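Long-range contact in COG0546: Predicted phosphatases (Streptococcus pneumoniae, PDB 2AH5), which is of unknown function but, as a haloacid dehalogenase-like hydrolase, probably acts as a phosphatase on a substrate not yet identified: residues I7-S19 / A83-E95. Residues are numbered along the deposited sequence; the frame is centred on the assembly and turned at random.
Sequences IFFDLDGTLVDSS and AQLFPQIIDLLEE
Asp17 OD1 accepts from Ser19 OG at 2.7 Å and from Ser19 N at 3.1 Å, the second bond closing an Asx turn, and the pair holds the carboxylate beside the Phe86 ring. The setting is the HAD fold: the chain leaves strand 6-9 through a DxDxT-like loop, turns back as strand 16-17, and pairs antiparallel with strand 84-85, the two linkers to the cap helices thus lying side by side. Asp17 N gives its hydrogen to Gln84 O at 2.7 Å, running almost straight into the carbonyl though bent at the hydrogen (135°), and Gln84 N returns a bond to Asp17 O from above the carbonyl plane. Beyond the non-hydrogen-bonded pair Val16-Leu85, Phe86 N bonds to Leu15 O.

Phe86 lies against the 13-17 turn. Asp17 CB sits over one face of its ring, 3.6 Å from the centroid, a CH-pi contact; with CG anti to the backbone N (chi1 -174°), the carboxylate continues past the ring with its plane only 7° from parallel. Trp182 meets the Phe86 ring edge-to-face and also bonds to Thr14 O, so the same indole holds both segments. Thr14 OG1 turns to Asp162, and Asp12 pairs with Lys108, consistent with the loop belonging to the active site. Toward strand 6-9 the contact becomes purely apolar: Leu15 CD2 touches Ile89 CG2 and Leu93 CD2, crossing both side chains at about a right angle. Leu93 CD2 also makes a CH-pi contact over one face of the Phe9 ring, offset toward its rim and 3.9 Å from Phe9 CZ.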
# COMPACT_ATOMS: atom_id res chain seq x y z
N ILE A 7 14.15 -2.38 -4.98
CA ILE A 7 13.33 -1.58 -4.09
C ILE A 7 11.84 -1.89 -4.31
O ILE A 7 11.35 -1.83 -5.45
CB ILE A 7 13.59 -0.07 -4.27
CG1 ILE A 7 15.09 0.27 -4.09
CG2 ILE A 7 12.72 0.72 -3.30
CD1 ILE A 7 15.42 1.78 -4.20
N PHE A 8 11.15 -2.26 -3.22
CA PHE A 8 9.71 -2.58 -3.24
C PHE A 8 8.92 -1.40 -2.66
O PHE A 8 9.31 -0.85 -1.63
CB PHE A 8 9.39 -3.83 -2.38
CG PHE A 8 10.05 -5.11 -2.85
CD1 PHE A 8 10.69 -5.20 -4.09
CD2 PHE A 8 9.96 -6.25 -2.05
CE1 PHE A 8 11.26 -6.41 -4.52
CE2 PHE A 8 10.52 -7.47 -2.47
CZ PHE A 8 11.18 -7.55 -3.69
N PHE A 9 7.77 -1.10 -3.25
CA PHE A 9 6.93 -0.01 -2.77
C PHE A 9 5.53 -0.52 -2.44
O PHE A 9 4.97 -1.30 -3.23
CB PHE A 9 6.77 1.02 -3.86
CG PHE A 9 7.99 1.84 -4.09
CD1 PHE A 9 8.97 1.39 -4.95
CD2 PHE A 9 8.13 3.06 -3.47
CE1 PHE A 9 10.10 2.16 -5.18
CE2 PHE A 9 9.27 3.87 -3.72
CZ PHE A 9 10.24 3.39 -4.57
N ASP A 10 4.96 -0.10 -1.31
CA ASP A 10 3.50 -0.19 -1.12
C ASP A 10 2.88 0.84 -2.10
O ASP A 10 3.58 1.73 -2.57
CB ASP A 10 3.09 0.14 0.34
CG ASP A 10 1.70 -0.44 0.73
OD1 ASP A 10 0.97 -0.96 -0.15
OD2 ASP A 10 1.33 -0.38 1.93
N LEU A 11 1.60 0.72 -2.41
CA LEU A 11 0.93 1.56 -3.43
C LEU A 11 0.12 2.61 -2.71
O LEU A 11 0.56 3.73 -2.59
CB LEU A 11 0.03 0.72 -4.35
CG LEU A 11 -0.64 1.43 -5.53
CD1 LEU A 11 0.37 2.18 -6.40
CD2 LEU A 11 -1.42 0.40 -6.38
N ASP A 12 -1.08 2.24 -2.24
CA ASP A 12 -1.94 3.13 -1.46
C ASP A 12 -1.22 3.62 -0.22
O ASP A 12 -0.60 2.83 0.48
CB ASP A 12 -3.20 2.40 -1.01
CG ASP A 12 -3.98 1.87 -2.14
OD1 ASP A 12 -4.75 2.65 -2.70
OD2 ASP A 12 -3.79 0.69 -2.50
N GLY A 13 -1.31 4.91 0.06
CA GLY A 13 -0.73 5.46 1.28
C GLY A 13 0.76 5.70 1.23
O GLY A 13 1.32 6.26 2.14
N THR A 14 1.40 5.28 0.14
CA THR A 14 2.84 5.47 -0.03
C THR A 14 3.12 6.24 -1.33
O THR A 14 3.55 7.40 -1.29
CB THR A 14 3.55 4.09 -0.00
OG1 THR A 14 3.40 3.50 1.29
CG2 THR A 14 5.02 4.23 -0.33
N LEU A 15 2.84 5.61 -2.47
CA LEU A 15 2.95 6.29 -3.76
C LEU A 15 1.69 7.12 -4.04
O LEU A 15 1.77 8.24 -4.57
CB LEU A 15 3.15 5.26 -4.89
CG LEU A 15 4.40 4.38 -4.75
CD1 LEU A 15 4.37 3.21 -5.72
CD2 LEU A 15 5.66 5.21 -4.95
N VAL A 16 0.55 6.57 -3.64
CA VAL A 16 -0.73 7.06 -4.12
C VAL A 16 -1.58 7.53 -2.95
O VAL A 16 -1.84 6.77 -2.03
CB VAL A 16 -1.50 6.00 -4.98
CG1 VAL A 16 -2.85 6.58 -5.39
CG2 VAL A 16 -0.68 5.65 -6.25
N ASP A 17 -1.98 8.80 -3.00
CA ASP A 17 -3.00 9.29 -2.10
C ASP A 17 -4.38 8.89 -2.61
O ASP A 17 -5.06 9.66 -3.31
CB ASP A 17 -2.90 10.82 -1.89
CG ASP A 17 -3.88 11.31 -0.83
OD1 ASP A 17 -4.68 10.48 -0.36
OD2 ASP A 17 -3.84 12.50 -0.47
N SER A 18 -4.78 7.69 -2.22
CA SER A 18 -6.05 7.11 -2.69
C SER A 18 -7.18 7.45 -1.70
O SER A 18 -8.28 6.89 -1.81
CB SER A 18 -5.89 5.59 -2.81
OG SER A 18 -5.16 5.08 -1.71
N SER A 19 -6.90 8.32 -0.72
CA SER A 19 -7.83 8.51 0.43
C SER A 19 -9.24 8.97 0.05
O SER A 19 -10.19 8.47 0.63
CB SER A 19 -7.27 9.45 1.51
OG SER A 19 -7.06 10.75 0.99
N ALA A 83 -8.12 9.54 -6.68
CA ALA A 83 -6.78 9.24 -6.19
C ALA A 83 -5.79 10.13 -6.95
O ALA A 83 -6.07 10.57 -8.07
CB ALA A 83 -6.46 7.78 -6.41
N GLN A 84 -4.65 10.40 -6.32
CA GLN A 84 -3.64 11.28 -6.89
C GLN A 84 -2.30 10.92 -6.25
O GLN A 84 -2.24 10.48 -5.09
CB GLN A 84 -4.02 12.74 -6.63
CG GLN A 84 -3.96 13.16 -5.16
CD GLN A 84 -4.62 14.52 -4.90
OE1 GLN A 84 -5.85 14.67 -5.04
NE2 GLN A 84 -3.82 15.50 -4.50
N LEU A 85 -1.21 11.10 -6.98
CA LEU A 85 0.10 10.86 -6.39
C LEU A 85 0.34 11.81 -5.23
O LEU A 85 -0.13 12.96 -5.26
CB LEU A 85 1.21 11.05 -7.42
CG LEU A 85 1.16 10.11 -8.63
CD1 LEU A 85 2.32 10.44 -9.57
CD2 LEU A 85 1.23 8.64 -8.22
N PHE A 86 1.07 11.36 -4.23
CA PHE A 86 1.56 12.28 -3.21
C PHE A 86 2.57 13.25 -3.84
O PHE A 86 3.16 12.94 -4.88
CB PHE A 86 2.21 11.52 -2.03
CG PHE A 86 1.23 10.91 -1.09
CD1 PHE A 86 0.52 11.71 -0.17
CD2 PHE A 86 0.99 9.53 -1.11
CE1 PHE A 86 -0.39 11.14 0.70
CE2 PHE A 86 0.05 8.96 -0.21
CZ PHE A 86 -0.62 9.78 0.69
N PRO A 87 2.76 14.44 -3.23
CA PRO A 87 3.74 15.39 -3.81
C PRO A 87 5.14 14.78 -3.94
O PRO A 87 5.49 13.97 -3.11
CB PRO A 87 3.75 16.51 -2.78
CG PRO A 87 2.35 16.44 -2.13
CD PRO A 87 2.08 14.97 -2.03
N GLN A 88 5.90 15.14 -4.98
CA GLN A 88 7.30 14.69 -5.15
C GLN A 88 7.49 13.17 -5.45
O GLN A 88 8.63 12.67 -5.56
CB GLN A 88 8.16 15.10 -3.93
CG GLN A 88 8.14 16.59 -3.59
CD GLN A 88 8.52 17.47 -4.76
OE1 GLN A 88 7.70 18.23 -5.28
NE2 GLN A 88 9.76 17.35 -5.21
N ILE A 89 6.40 12.43 -5.59
CA ILE A 89 6.53 10.99 -5.88
C ILE A 89 7.17 10.72 -7.25
O ILE A 89 8.04 9.86 -7.37
CB ILE A 89 5.18 10.21 -5.73
CG1 ILE A 89 4.77 10.13 -4.26
CG2 ILE A 89 5.31 8.80 -6.31
CD1 ILE A 89 5.77 9.35 -3.30
N ILE A 90 6.75 11.46 -8.28
CA ILE A 90 7.38 11.33 -9.61
C ILE A 90 8.90 11.57 -9.50
O ILE A 90 9.69 10.79 -10.04
CB ILE A 90 6.75 12.25 -10.70
CG1 ILE A 90 5.29 11.86 -10.99
CG2 ILE A 90 7.55 12.19 -12.00
CD1 ILE A 90 5.14 10.58 -11.80
N ASP A 91 9.29 12.65 -8.81
CA ASP A 91 10.72 12.94 -8.56
C ASP A 91 11.44 11.75 -7.92
O ASP A 91 12.52 11.34 -8.38
CB ASP A 91 10.91 14.20 -7.72
CG ASP A 91 12.31 14.81 -7.87
OD1 ASP A 91 13.00 14.53 -8.91
OD2 ASP A 91 12.69 15.57 -6.95
N LEU A 92 10.85 11.20 -6.87
CA LEU A 92 11.46 10.07 -6.14
C LEU A 92 11.63 8.88 -7.06
O LEU A 92 12.69 8.23 -7.08
CB LEU A 92 10.55 9.67 -4.96
CG LEU A 92 11.00 8.42 -4.22
CD1 LEU A 92 12.38 8.62 -3.58
CD2 LEU A 92 9.94 8.09 -3.18
N LEU A 93 10.57 8.55 -7.79
CA LEU A 93 10.65 7.41 -8.72
C LEU A 93 11.67 7.59 -9.85
O LEU A 93 12.44 6.66 -10.13
CB LEU A 93 9.27 7.12 -9.31
CG LEU A 93 8.24 6.66 -8.29
CD1 LEU A 93 6.86 6.52 -8.99
CD2 LEU A 93 8.70 5.35 -7.62
N GLU A 94 11.67 8.74 -10.51
CA GLU A 94 12.66 9.03 -11.57
C GLU A 94 14.07 8.83 -11.02
O GLU A 94 14.91 8.18 -11.65
CB GLU A 94 12.52 10.48 -12.08
CG GLU A 94 11.27 10.83 -12.83
CD GLU A 94 11.17 12.33 -13.15
OE1 GLU A 94 11.26 13.18 -12.21
OE2 GLU A 94 10.96 12.67 -14.34
N GLU A 95 14.32 9.35 -9.82
CA GLU A 95 15.65 9.25 -9.22
C GLU A 95 16.03 7.82 -8.86
O GLU A 95 17.10 7.35 -9.26
CB GLU A 95 15.74 10.17 -8.00
CG GLU A 95 15.79 11.66 -8.36
CD GLU A 95 16.98 11.98 -9.28
OE1 GLU A 95 18.12 11.71 -8.86
OE2 GLU A 95 16.76 12.46 -10.41